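Particle-associated lyase (Acinetobacter bacteriophage AP22, PDB 4Y9V) probably cleaves the capsular polysaccharide of Acinetobacter baumannii as a trimeric phage tailspike lyase that binds capsular saccharide. Local coordinates at residues E415-K420 with V437-S442; D48-K53 with L66-S71; V558-L563 with A567-T572; D193-L196 with N200-I203; D492-T497 with P503-P508. One frame throughout, in Å; residues are numbered along the deposited sequence. Where two conformers were deposited one is given.

Contact 1 (E415-K420 with V437-S442); sequences EDLTVK and VTIRQS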
# COMPACT_ATOMS: atom_id res chain seq x y z
N GLU A 415 0.59 27.45 0.02
CA GLU A 415 1.66 26.83 0.81
C GLU A 415 2.73 26.37 -0.19
O GLU A 415 2.48 26.19 -1.38
CB GLU A 415 1.12 25.67 1.64
CG GLU A 415 0.12 25.91 2.75
CD GLU A 415 0.63 26.74 3.91
OE1 GLU A 415 1.82 27.10 4.03
OE2 GLU A 415 -0.21 27.00 4.78
N ASP A 416 3.93 26.12 0.34
CA ASP A 416 5.00 25.57 -0.48
C ASP A 416 4.52 24.30 -1.17
O ASP A 416 3.77 23.50 -0.56
CB ASP A 416 6.20 25.26 0.39
CG ASP A 416 6.89 26.46 1.02
OD1 ASP A 416 6.61 27.61 0.63
OD2 ASP A 416 7.77 26.25 1.89
N LEU A 417 4.98 24.07 -2.38
CA LEU A 417 4.64 22.94 -3.20
C LEU A 417 5.83 21.98 -3.29
O LEU A 417 6.91 22.41 -3.62
CB LEU A 417 4.26 23.44 -4.61
CG LEU A 417 3.82 22.40 -5.59
CD1 LEU A 417 2.85 22.94 -6.54
CD2 LEU A 417 4.99 21.80 -6.35
N THR A 418 5.59 20.69 -3.02
CA THR A 418 6.65 19.69 -3.12
C THR A 418 6.20 18.55 -4.02
O THR A 418 5.13 17.99 -3.75
CB THR A 418 7.00 19.14 -1.75
OG1 THR A 418 7.45 20.19 -0.89
CG2 THR A 418 8.08 18.07 -1.80
N VAL A 419 6.96 18.22 -5.03
CA VAL A 419 6.73 17.00 -5.82
C VAL A 419 7.68 15.93 -5.29
O VAL A 419 8.90 16.19 -5.30
CB VAL A 419 6.96 17.22 -7.32
CG1 VAL A 419 6.78 15.90 -8.08
CG2 VAL A 419 6.04 18.29 -7.86
N LYS A 420 7.14 14.79 -4.91
CA LYS A 420 7.92 13.71 -4.30
C LYS A 420 7.71 12.43 -5.10
O LYS A 420 6.71 11.75 -4.93
CB LYS A 420 7.56 13.49 -2.83
CG LYS A 420 8.57 12.71 -2.02
CD LYS A 420 8.36 12.77 -0.49
CE LYS A 420 9.50 12.14 0.26
NZ LYS A 420 9.25 12.27 1.72
N VAL A 437 10.41 15.67 -14.19
CA VAL A 437 9.60 16.63 -13.43
C VAL A 437 9.97 18.03 -13.89
O VAL A 437 11.13 18.43 -13.81
CB VAL A 437 9.82 16.52 -11.90
CG1 VAL A 437 9.00 17.57 -11.17
CG2 VAL A 437 9.48 15.13 -11.39
N THR A 438 8.96 18.77 -14.35
CA THR A 438 9.11 20.18 -14.67
C THR A 438 7.98 20.97 -14.00
O THR A 438 6.81 20.61 -14.15
CB THR A 438 9.07 20.43 -16.18
OG1 THR A 438 10.15 19.72 -16.78
CG2 THR A 438 9.16 21.91 -16.52
N ILE A 439 8.34 22.03 -13.29
CA ILE A 439 7.39 23.00 -12.75
C ILE A 439 7.75 24.36 -13.41
O ILE A 439 8.91 24.78 -13.31
CB ILE A 439 7.46 23.11 -11.24
CG1 ILE A 439 7.27 21.75 -10.52
CG2 ILE A 439 6.48 24.20 -10.75
CD1 ILE A 439 5.86 21.18 -10.68
N ARG A 440 6.76 25.02 -14.02
CA ARG A 440 6.94 26.35 -14.55
C ARG A 440 5.94 27.31 -13.93
O ARG A 440 4.79 26.95 -13.69
CB ARG A 440 6.75 26.42 -16.06
CG ARG A 440 7.67 25.50 -16.88
CD ARG A 440 9.13 25.82 -16.80
NE ARG A 440 9.52 27.13 -17.36
CZ ARG A 440 9.84 27.31 -18.64
NH1 ARG A 440 9.70 26.37 -19.54
NH2 ARG A 440 10.34 28.51 -19.01
N GLN A 441 6.38 28.53 -13.69
CA GLN A 441 5.47 29.65 -13.44
C GLN A 441 4.91 30.14 -14.75
O GLN A 441 5.66 30.36 -15.71
CB GLN A 441 6.17 30.75 -12.65
CG GLN A 441 5.29 31.95 -12.39
CD GLN A 441 5.95 32.96 -11.45
OE1 GLN A 441 6.83 32.60 -10.67
NE2 GLN A 441 5.49 34.20 -11.53
N SER A 442 3.60 30.33 -14.84
CA SER A 442 2.99 30.88 -16.03
C SER A 442 3.44 32.33 -16.26
O SER A 442 3.52 33.11 -15.34
CB SER A 442 1.48 30.89 -15.84
OG SER A 442 0.86 31.44 -16.98
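Aliphatic side chains of Leu417 and Val419 meet those of Val437 and Ile439 in a buried, purely apolar contact between two faces of the parallel beta-helix. No hydrogen bond joins the two segments: strand 417-422 pairs with 384-389 and 453-458, whereas strand 435-441 lies between 405-409 and 470-476. The two backbones are therefore held by separate sheets and meet only through what they send inward. Val419 and Val437 approach tip to tip, CG1 of Val419 lying 4.2 Å from CG1 of Val437. Both valines hold this branch trans to their own amide nitrogen (chi1 177° and 178°), which is how the two CG1 methyls come to face one another. The second branch of Val419 serves a different partner. Its CG2 runs alongside Ile439 in the opposite sense and comes 4.0 Å from CD1 of that residue, in the conformer described. The same CD1 is 4.5 Å from Leu417 CD2, a looser touch. Val455 and Ile457 pack on Val437, and Ile409 on Ile439, extending the apolar filling to neighbouring coils. Alternate residues turn the other way: Thr418 bonds Asn454, Thr438 bonds Ser403 and His470, and Lys420 packs on Gly424 of the second subunit. Inward aliphatic residues stacked coil upon coil, with polar ones turned to the outer side, are the hallmark of the right-handed beta-helix of the pectin lyase-like family.

Contact 2 (D48-K53 with L66-S71); sequences DTYLKK and LNQVKS. With EDO (1,2-ethanediol), chain I.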
# COMPACT_ATOMS: atom_id res chain seq x y z
N ASP A 48 -46.21 -3.52 -8.04
CA ASP A 48 -47.35 -4.00 -8.82
C ASP A 48 -48.69 -3.68 -8.14
O ASP A 48 -49.67 -3.44 -8.84
CB ASP A 48 -47.25 -5.50 -9.07
CG ASP A 48 -46.42 -5.85 -10.31
OD1 ASP A 48 -45.31 -5.33 -10.44
OD2 ASP A 48 -46.89 -6.70 -11.09
N THR A 49 -48.77 -3.73 -6.81
CA THR A 49 -50.03 -3.39 -6.16
C THR A 49 -50.38 -1.94 -6.38
O THR A 49 -51.56 -1.58 -6.59
CB THR A 49 -50.01 -3.75 -4.66
OG1 THR A 49 -49.00 -3.01 -4.04
CG2 THR A 49 -49.92 -5.23 -4.44
N TYR A 50 -49.40 -1.03 -6.33
CA TYR A 50 -49.58 0.35 -6.62
C TYR A 50 -50.01 0.60 -8.06
O TYR A 50 -50.90 1.43 -8.33
CB TYR A 50 -48.30 1.20 -6.32
CG TYR A 50 -48.26 1.72 -4.90
CD1 TYR A 50 -47.79 0.96 -3.85
CD2 TYR A 50 -48.68 3.00 -4.63
CE1 TYR A 50 -47.77 1.49 -2.55
CE2 TYR A 50 -48.67 3.54 -3.35
CZ TYR A 50 -48.21 2.77 -2.32
OH TYR A 50 -48.18 3.26 -1.02
N LEU A 51 -49.38 -0.09 -9.01
CA LEU A 51 -49.78 0.06 -10.40
C LEU A 51 -51.24 -0.29 -10.58
O LEU A 51 -52.00 0.42 -11.26
CB LEU A 51 -48.88 -0.81 -11.30
CG LEU A 51 -47.41 -0.34 -11.38
CD1 LEU A 51 -46.57 -1.39 -12.04
CD2 LEU A 51 -47.26 0.93 -12.14
N LYS A 52 -51.68 -1.40 -10.00
CA LYS A 52 -53.08 -1.78 -10.11
C LYS A 52 -53.97 -0.74 -9.47
O LYS A 52 -54.96 -0.27 -10.07
CB LYS A 52 -53.37 -3.13 -9.45
CG LYS A 52 -54.86 -3.54 -9.55
CD LYS A 52 -55.19 -4.13 -10.90
CE LYS A 52 -56.65 -4.41 -11.05
NZ LYS A 52 -57.50 -3.17 -11.02
N LYS A 53 -53.67 -0.34 -8.25
CA LYS A 53 -54.60 0.51 -7.50
C LYS A 53 -54.70 1.88 -8.15
O LYS A 53 -55.78 2.49 -8.15
CB LYS A 53 -54.19 0.58 -6.03
CG LYS A 53 -55.21 1.21 -5.14
CD LYS A 53 -56.58 0.58 -5.23
CE LYS A 53 -57.48 0.96 -4.05
NZ LYS A 53 -58.90 0.55 -4.33
N LEU A 66 -44.24 6.17 -8.46
CA LEU A 66 -43.09 6.32 -7.56
C LEU A 66 -43.28 7.47 -6.59
O LEU A 66 -42.99 7.36 -5.40
CB LEU A 66 -41.80 6.49 -8.36
CG LEU A 66 -41.39 5.27 -9.20
CD1 LEU A 66 -40.14 5.62 -9.98
CD2 LEU A 66 -41.13 4.03 -8.37
N ASN A 67 -43.79 8.60 -7.10
CA ASN A 67 -44.05 9.74 -6.21
C ASN A 67 -45.10 9.38 -5.15
O ASN A 67 -44.98 9.81 -4.01
CB ASN A 67 -44.44 10.96 -7.01
CG ASN A 67 -43.25 11.70 -7.61
OD1 ASN A 67 -42.15 11.66 -6.99
ND2 ASN A 67 -43.39 12.31 -8.75
N GLN A 68 -46.15 8.61 -5.53
CA GLN A 68 -47.16 8.26 -4.54
C GLN A 68 -46.61 7.30 -3.49
O GLN A 68 -46.91 7.45 -2.30
CB GLN A 68 -48.40 7.66 -5.23
CG GLN A 68 -49.54 7.51 -4.25
CD GLN A 68 -50.09 8.87 -3.82
OE1 GLN A 68 -50.22 9.78 -4.66
NE2 GLN A 68 -50.38 9.02 -2.57
N VAL A 69 -45.81 6.32 -3.91
CA VAL A 69 -45.20 5.39 -2.96
C VAL A 69 -44.37 6.16 -1.92
O VAL A 69 -44.57 5.91 -0.71
CB VAL A 69 -44.32 4.36 -3.70
CG1 VAL A 69 -43.51 3.55 -2.69
CG2 VAL A 69 -45.14 3.44 -4.59
N LYS A 70 -43.53 7.06 -2.35
CA LYS A 70 -42.68 7.80 -1.42
C LYS A 70 -43.52 8.75 -0.58
O LYS A 70 -43.27 8.94 0.61
CB LYS A 70 -41.49 8.47 -2.08
CG LYS A 70 -41.70 9.69 -2.84
CD LYS A 70 -40.43 10.23 -3.56
CE LYS A 70 -40.68 11.68 -4.05
NZ LYS A 70 -40.79 12.66 -2.97
N SER A 71 -44.58 9.32 -1.15
CA SER A 71 -45.43 10.25 -0.43
C SER A 71 -46.21 9.51 0.65
O SER A 71 -46.60 10.05 1.73
CB SER A 71 -46.41 10.92 -1.37
OG SER A 71 -45.72 11.83 -2.23
C1 EDO I . -50.04 -7.95 -10.54
O1 EDO I . -48.79 -8.50 -10.33
C2 EDO I . -50.73 -8.15 -11.87
O2 EDO I . -49.90 -7.61 -12.94
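Tyr50 lays its ring over a methyl of Val69, and its path from helix 47-54 toward helix 63-71 can be followed atom by atom in the conformer described. CB carries the side chain off the first helix in the direction of the second. Beyond it, CG stands 3.6 Å from Val69 CG2, and CD1, CD2 and CE2 are at nearly the same range. Such even spacing means that the methyl sits over the middle of the ring: Val69 CG2 is 3.5 Å from the Tyr50 ring centroid and 8° off the normal, a CH-pi contact. With CG1 of the valine opposite the backbone nitrogen (chi1 170°), CG2 falls beside that nitrogen and faces the ring. This is small-scale helix-helix packing near the N-terminal end of the tailspike, between two short helices joined by a loop, with the first helix also packing on the third subunit. Further out, Tyr50 CE2 meets Gln68 CG at the ring edge, 4.2 Å away. At the tip, OH lies 4.1 Å from Val69 CA and hydrogen-bonds OD2 of Asp72, while the other carboxylate oxygen of Asp72 takes a bond from Gln68 NE2.

Contact 3 (V558-L563 with A567-T572); sequences VSVGNL and ASWDAT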
# COMPACT_ATOMS: atom_id res chain seq x y z
N VAL A 558 39.43 12.70 -5.32
CA VAL A 558 40.34 11.87 -6.13
C VAL A 558 41.32 11.16 -5.19
O VAL A 558 41.87 11.79 -4.29
CB VAL A 558 41.09 12.72 -7.17
CG1 VAL A 558 42.14 11.86 -7.88
CG2 VAL A 558 40.08 13.33 -8.10
N SER A 559 41.56 9.87 -5.43
CA SER A 559 42.52 9.05 -4.72
C SER A 559 43.36 8.23 -5.69
O SER A 559 42.95 8.04 -6.84
CB SER A 559 41.77 8.12 -3.76
OG SER A 559 42.57 7.43 -2.81
N VAL A 560 44.51 7.75 -5.26
CA VAL A 560 45.43 6.96 -6.08
C VAL A 560 45.63 5.61 -5.42
O VAL A 560 45.71 5.49 -4.18
CB VAL A 560 46.74 7.75 -6.28
CG1 VAL A 560 47.49 8.06 -5.02
CG2 VAL A 560 47.64 7.07 -7.29
N GLY A 561 45.75 4.55 -6.22
CA GLY A 561 45.94 3.25 -5.65
C GLY A 561 46.43 2.23 -6.64
O GLY A 561 46.51 2.43 -7.85
N ASN A 562 46.75 1.06 -6.08
CA ASN A 562 47.32 -0.05 -6.82
C ASN A 562 46.26 -0.75 -7.67
O ASN A 562 45.05 -0.65 -7.44
CB ASN A 562 47.92 -1.00 -5.80
CG ASN A 562 48.94 -1.97 -6.35
OD1 ASN A 562 49.32 -1.95 -7.52
ND2 ASN A 562 49.42 -2.79 -5.43
N LEU A 563 46.75 -1.48 -8.67
CA LEU A 563 45.94 -2.33 -9.51
C LEU A 563 45.54 -3.63 -8.80
O LEU A 563 46.36 -4.20 -8.05
CB LEU A 563 46.75 -2.77 -10.75
CG LEU A 563 47.27 -1.65 -11.65
CD1 LEU A 563 48.14 -2.27 -12.73
CD2 LEU A 563 46.15 -0.81 -12.23
N ALA A 567 50.80 -6.89 -5.69
CA ALA A 567 51.16 -6.94 -4.28
C ALA A 567 51.12 -5.52 -3.69
O ALA A 567 51.31 -4.50 -4.37
CB ALA A 567 52.56 -7.49 -4.11
N SER A 568 50.93 -5.48 -2.38
CA SER A 568 50.82 -4.22 -1.66
C SER A 568 51.98 -3.28 -2.01
O SER A 568 53.16 -3.65 -1.92
CB SER A 568 50.86 -4.44 -0.15
OG SER A 568 49.71 -5.14 0.29
N TRP A 569 51.66 -2.03 -2.32
CA TRP A 569 52.68 -1.02 -2.55
C TRP A 569 53.55 -0.83 -1.31
O TRP A 569 53.09 -0.83 -0.17
CB TRP A 569 52.05 0.34 -2.87
CG TRP A 569 51.58 0.52 -4.27
CD1 TRP A 569 51.83 -0.29 -5.34
CD2 TRP A 569 50.84 1.64 -4.79
NE1 TRP A 569 51.28 0.24 -6.46
CE2 TRP A 569 50.68 1.43 -6.18
CE3 TRP A 569 50.33 2.82 -4.23
CZ2 TRP A 569 50.03 2.34 -6.99
CZ3 TRP A 569 49.69 3.71 -5.05
CH2 TRP A 569 49.53 3.47 -6.43
N ASP A 570 54.83 -0.58 -1.62
CA ASP A 570 55.77 -0.02 -0.67
C ASP A 570 56.49 1.14 -1.38
O ASP A 570 56.14 1.50 -2.51
CB ASP A 570 56.67 -1.08 -0.07
CG ASP A 570 57.50 -1.80 -1.12
OD1 ASP A 570 57.84 -1.18 -2.11
OD2 ASP A 570 57.75 -3.01 -0.98
N ALA A 571 57.52 1.71 -0.76
CA ALA A 571 58.23 2.84 -1.36
C ALA A 571 58.98 2.47 -2.63
O ALA A 571 59.37 3.38 -3.35
CB ALA A 571 59.13 3.49 -0.33
N THR A 572 59.21 1.17 -2.88
CA THR A 572 59.88 0.79 -4.13
C THR A 572 59.04 0.98 -5.35
O THR A 572 59.54 0.97 -6.49
CB THR A 572 60.42 -0.68 -4.13
OG1 THR A 572 59.35 -1.60 -4.20
CG2 THR A 572 61.31 -0.94 -2.90
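Asn562 slides across one face of the Trp569 indole, its CB 3.8 Å from the centroid of the five-membered ring and 16° off the normal, in a CH-pi contact. The amide plane lies 27° from the ring plane, so the amide is tilted over the ring and not flat on it. Backbone joins in as well, for Gly561 C comes within 3.3 Å of Trp569 CH2. At the ring's edge Val560 CG2 approaches the same CH2 to 4.2 Å. The asparagine extends CG trans to its amide nitrogen (chi1 -161°), which carries ND2 on to Ala567 O, 2.8 Å away in a weak, bent bond. Its OD1 takes an equally weak bond from Leu563 N. A second shell sets these groups in place: Phe573 stacks on Trp569, Phe574 meets it edge-to-face, and Phe614 of strand 613-623 packs on both Val560 and Trp569. The third subunit contributes too, its Ser591 O accepting from Asn562 ND2 and its Arg540 NH1 binding Trp569 O. Folding a loop tryptophan back over the end of its preceding strand places this contact in the C-terminal Ig-like domain of the tailspike, where it packs against another subunit of the trimer.

Contact 4 (D193-L196 with N200-I203); sequences DNYL and NIVI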
# COMPACT_ATOMS: atom_id res chain seq x y z
N ASP A 193 -8.29 23.19 7.87
CA ASP A 193 -7.99 24.51 7.33
C ASP A 193 -8.10 25.53 8.46
O ASP A 193 -8.54 25.23 9.56
CB ASP A 193 -8.92 24.84 6.14
CG ASP A 193 -8.40 25.81 5.11
OD1 ASP A 193 -7.33 26.44 5.34
OD2 ASP A 193 -9.09 25.96 4.06
N ASN A 194 -7.64 26.75 8.13
CA ASN A 194 -7.80 27.91 8.99
C ASN A 194 -9.13 28.60 8.66
O ASN A 194 -9.46 28.76 7.48
CB ASN A 194 -6.69 28.93 8.70
CG ASN A 194 -5.34 28.35 8.99
OD1 ASN A 194 -5.05 27.96 10.12
ND2 ASN A 194 -4.48 28.25 7.98
N TYR A 195 -9.84 29.04 9.69
CA TYR A 195 -11.09 29.79 9.54
C TYR A 195 -11.11 30.86 10.61
O TYR A 195 -10.88 30.56 11.79
CB TYR A 195 -12.34 28.91 9.68
CG TYR A 195 -12.36 27.68 8.82
CD1 TYR A 195 -12.83 27.68 7.52
CD2 TYR A 195 -11.86 26.47 9.31
CE1 TYR A 195 -12.82 26.51 6.76
CE2 TYR A 195 -11.85 25.32 8.56
CZ TYR A 195 -12.34 25.33 7.26
OH TYR A 195 -12.35 24.22 6.47
N LEU A 196 -11.37 32.10 10.23
CA LEU A 196 -11.35 33.22 11.18
C LEU A 196 -12.74 33.73 11.47
O LEU A 196 -13.60 33.81 10.58
CB LEU A 196 -10.53 34.38 10.62
CG LEU A 196 -9.09 34.02 10.21
CD1 LEU A 196 -8.42 35.23 9.55
CD2 LEU A 196 -8.27 33.44 11.37
N ASN A 200 -16.40 35.31 6.48
CA ASN A 200 -17.78 34.92 6.30
C ASN A 200 -17.93 33.39 6.44
O ASN A 200 -18.00 32.68 5.46
CB ASN A 200 -18.34 35.36 4.97
CG ASN A 200 -18.66 36.82 4.99
OD1 ASN A 200 -19.36 37.27 5.92
ND2 ASN A 200 -18.23 37.57 4.01
N ILE A 201 -17.85 32.94 7.70
CA ILE A 201 -17.89 31.52 8.04
C ILE A 201 -19.21 31.17 8.67
O ILE A 201 -19.55 31.62 9.77
CB ILE A 201 -16.75 31.11 8.98
CG1 ILE A 201 -15.38 31.61 8.58
CG2 ILE A 201 -16.77 29.58 9.16
CD1 ILE A 201 -14.92 31.17 7.20
N VAL A 202 -20.01 30.38 7.97
CA VAL A 202 -21.30 29.92 8.43
C VAL A 202 -21.15 28.49 8.94
O VAL A 202 -20.27 27.74 8.52
CB VAL A 202 -22.40 30.04 7.37
CG1 VAL A 202 -22.47 31.50 6.88
CG2 VAL A 202 -22.20 29.10 6.21
N ILE A 203 -22.07 28.12 9.85
CA ILE A 203 -22.15 26.78 10.41
C ILE A 203 -23.53 26.20 10.03
O ILE A 203 -24.56 26.76 10.41
CB ILE A 203 -21.98 26.78 11.93
CG1 ILE A 203 -20.70 27.49 12.40
CG2 ILE A 203 -22.07 25.37 12.49
CD1 ILE A 203 -19.40 26.87 11.91
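Tyr195 and Ile201 are brought together by similar first torsions, each setting its leading carbon opposite the carbonyl carbon and beside the backbone nitrogen (chi1 -52° for Tyr195, -47° for Ile201). A second bend in the isoleucine, chi2 -59°, curls CD1 round until it lies at the edge of the tyrosine ring, near the ring plane. There Ile201 CD1 is 4.1 Å from Tyr195 CD1, and the two side chains cross at about a right angle. This is an edge contact: the methyl meets the rim of the ring and does not lie over a face. One bond closer to the backbone, Ile201 CG1 rests 3.5 Å from Leu196 O, so the isoleucine touches both a ring and a main-chain carbonyl of segment 193-196. The leucine side chain takes another course and leads away from the strand. The tyrosine is held at its far end, where OH hydrogen-bonds OE1 of Glu173, and Ile154, Leu126 and Ile130 also pack on it. Ile154 also touches Ile201, together with Cys156 of the same strand. Within the loop, Asn194 N gives a hydrogen bond to Asp193 OD1 (2.8 Å), reaching that oxygen from above the carboxylate plane. Strand 201-207, which carries Ile201, pairs antiparallel with 113-125 and 151-156. The contact thus closes the loop leading into this strand over the apolar interior of the tailspike Ig-like domain, whose residues Arg166, Tyr168 and Tyr169, between strands 151-156 and 172-181, help line the glycan pocket.

Contact 5 (D492-T497 with P503-P508); sequences DDVVNT and PYLIYP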
# COMPACT_ATOMS: atom_id res chain seq x y z
N ASP A 492 18.59 11.97 -5.89
CA ASP A 492 19.69 11.28 -5.22
C ASP A 492 19.79 9.77 -5.54
O ASP A 492 20.83 9.19 -5.20
CB ASP A 492 19.67 11.49 -3.73
CG ASP A 492 18.47 10.89 -3.04
OD1 ASP A 492 17.54 10.46 -3.71
OD2 ASP A 492 18.47 10.88 -1.77
N ASP A 493 18.79 9.18 -6.16
CA ASP A 493 18.76 7.73 -6.35
C ASP A 493 17.80 7.43 -7.51
O ASP A 493 16.63 7.15 -7.31
CB ASP A 493 18.35 7.01 -5.09
CG ASP A 493 18.39 5.50 -5.20
OD1 ASP A 493 18.85 4.94 -6.25
OD2 ASP A 493 17.94 4.85 -4.19
N VAL A 494 18.35 7.56 -8.72
CA VAL A 494 17.65 7.33 -9.96
C VAL A 494 18.55 6.43 -10.82
O VAL A 494 19.77 6.42 -10.62
CB VAL A 494 17.34 8.65 -10.72
CG1 VAL A 494 16.51 9.58 -9.84
CG2 VAL A 494 18.59 9.35 -11.23
N VAL A 495 17.92 5.75 -11.79
CA VAL A 495 18.60 4.82 -12.67
C VAL A 495 18.19 5.10 -14.12
O VAL A 495 17.04 4.91 -14.49
CB VAL A 495 18.29 3.35 -12.28
CG1 VAL A 495 19.15 2.41 -13.13
CG2 VAL A 495 18.46 3.09 -10.79
N ASN A 496 19.10 5.57 -14.99
CA ASN A 496 18.87 5.55 -16.44
C ASN A 496 19.49 4.24 -16.95
O ASN A 496 20.70 4.05 -16.88
CB ASN A 496 19.49 6.74 -17.15
CG ASN A 496 18.60 7.95 -17.04
OD1 ASN A 496 17.64 8.03 -17.94
ND2 ASN A 496 18.74 8.79 -16.14
N THR A 497 18.65 3.34 -17.44
CA THR A 497 19.12 2.02 -17.83
C THR A 497 19.88 2.01 -19.16
O THR A 497 20.59 1.03 -19.42
CB THR A 497 17.98 1.01 -17.83
OG1 THR A 497 17.11 1.36 -18.91
CG2 THR A 497 17.27 0.96 -16.49
N PRO A 503 21.39 12.66 -18.88
CA PRO A 503 20.55 13.75 -18.40
C PRO A 503 21.25 14.61 -17.39
O PRO A 503 22.16 14.19 -16.66
CB PRO A 503 19.44 12.99 -17.69
CG PRO A 503 20.15 11.79 -17.08
CD PRO A 503 21.17 11.42 -18.17
N TYR A 504 20.73 15.86 -17.24
CA TYR A 504 20.95 16.60 -16.03
C TYR A 504 20.11 15.99 -14.90
O TYR A 504 18.92 15.73 -15.06
CB TYR A 504 20.52 18.06 -16.20
CG TYR A 504 21.45 18.87 -17.06
CD1 TYR A 504 22.58 19.47 -16.49
CD2 TYR A 504 21.24 19.01 -18.41
CE1 TYR A 504 23.45 20.18 -17.26
CE2 TYR A 504 22.11 19.76 -19.20
CZ TYR A 504 23.22 20.34 -18.58
OH TYR A 504 24.07 21.07 -19.39
N LEU A 505 20.72 15.86 -13.72
CA LEU A 505 19.95 15.55 -12.51
C LEU A 505 19.00 16.70 -12.21
O LEU A 505 17.81 16.52 -11.98
CB LEU A 505 20.92 15.25 -11.38
CG LEU A 505 21.78 13.99 -11.60
CD1 LEU A 505 22.98 13.98 -10.69
CD2 LEU A 505 20.95 12.73 -11.38
N ILE A 506 19.57 17.92 -12.23
CA ILE A 506 18.83 19.17 -12.04
C ILE A 506 19.28 20.09 -13.16
O ILE A 506 20.48 20.32 -13.33
CB ILE A 506 19.11 19.80 -10.65
CG1 ILE A 506 18.76 18.82 -9.54
CG2 ILE A 506 18.37 21.11 -10.54
CD1 ILE A 506 19.08 19.35 -8.15
N TYR A 507 18.34 20.57 -13.97
CA TYR A 507 18.70 21.42 -15.10
C TYR A 507 19.08 22.81 -14.59
O TYR A 507 18.32 23.40 -13.81
CB TYR A 507 17.53 21.49 -16.10
CG TYR A 507 18.00 22.12 -17.38
CD1 TYR A 507 18.56 21.32 -18.36
CD2 TYR A 507 18.00 23.50 -17.58
CE1 TYR A 507 19.03 21.83 -19.54
CE2 TYR A 507 18.52 24.03 -18.73
CZ TYR A 507 19.05 23.21 -19.69
OH TYR A 507 19.53 23.78 -20.88
N PRO A 508 20.21 23.36 -15.05
CA PRO A 508 20.69 24.66 -14.53
C PRO A 508 20.05 25.84 -15.25
O PRO A 508 20.17 25.97 -16.45
CB PRO A 508 22.19 24.60 -14.85
CG PRO A 508 22.30 23.74 -16.05
CD PRO A 508 21.24 22.67 -15.88
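Val494 and Leu505 touch by one methyl each, CG2 of the valine 4.1 Å from CD2 of the leucine, and the two side chains cross obliquely. In Val494 (chi1 -58°) this CG2 is the branch lying between the amide nitrogen and the carbonyl carbon, while CG1 stands opposite the carbonyl. The leucine starts off neither straight at the strand nor away from it. It turns CG back beside its own nitrogen (chi1 -65°) and then runs nearly extended (chi2 162°), a combination that delivers CD2 to the valine. Two residues after Val494 and two before Leu505, Asn496 and Pro503 meet from opposite directions. The proline ring meets the amide end of the asparagine with its CG, which lies 4.1 Å from Asn496 CG. Trp471, from strand 470-476, packs on both Val494 and Pro503 and so joins the two halves of the contact. Val491 and Gln521 add to the surroundings of Leu505, and Met522 to those of Val494. Within segment 503-508, Pro508 CD stands 3.5 Å above the Tyr504 ring plane and 3.6 Å above that of Tyr507, each time toward the rim; Lys549 makes a cation-pi contact with the first ring and Arg469 with the second. On the strand, Val494 O accepts a hydrogen bond from Arg520 NH2 of the third subunit. The contact packs the loop leading to strand 518-531 against strand 486-496, one of the late parallel strands of the pectin lyase-like beta-helix.

The contacts come in the order 2, 4, 1, 5, 3 along the chain. Contacts 2 and 3 mark distant parts of an elongated molecule, with centres about 97 Å apart on opposite sides of the chain's centre. Contacts 1 and 5, centres about 17 Å apart, share the beta-helix: strand 417-422 pairs with 453-458, which pairs with 486-496. Contact 4 lies in the first Ig-like domain; its nearest atoms are about 5 Å from contact 1, without touching. Contact 3, about 33 Å from contact 5 between centres, belongs to the C-terminal Ig-like domain. The set thus samples N-terminal helices, a glycan-binding domain, the beta-helix and the C-terminal domain, with contacts 2, 5 and 3 touching the third subunit.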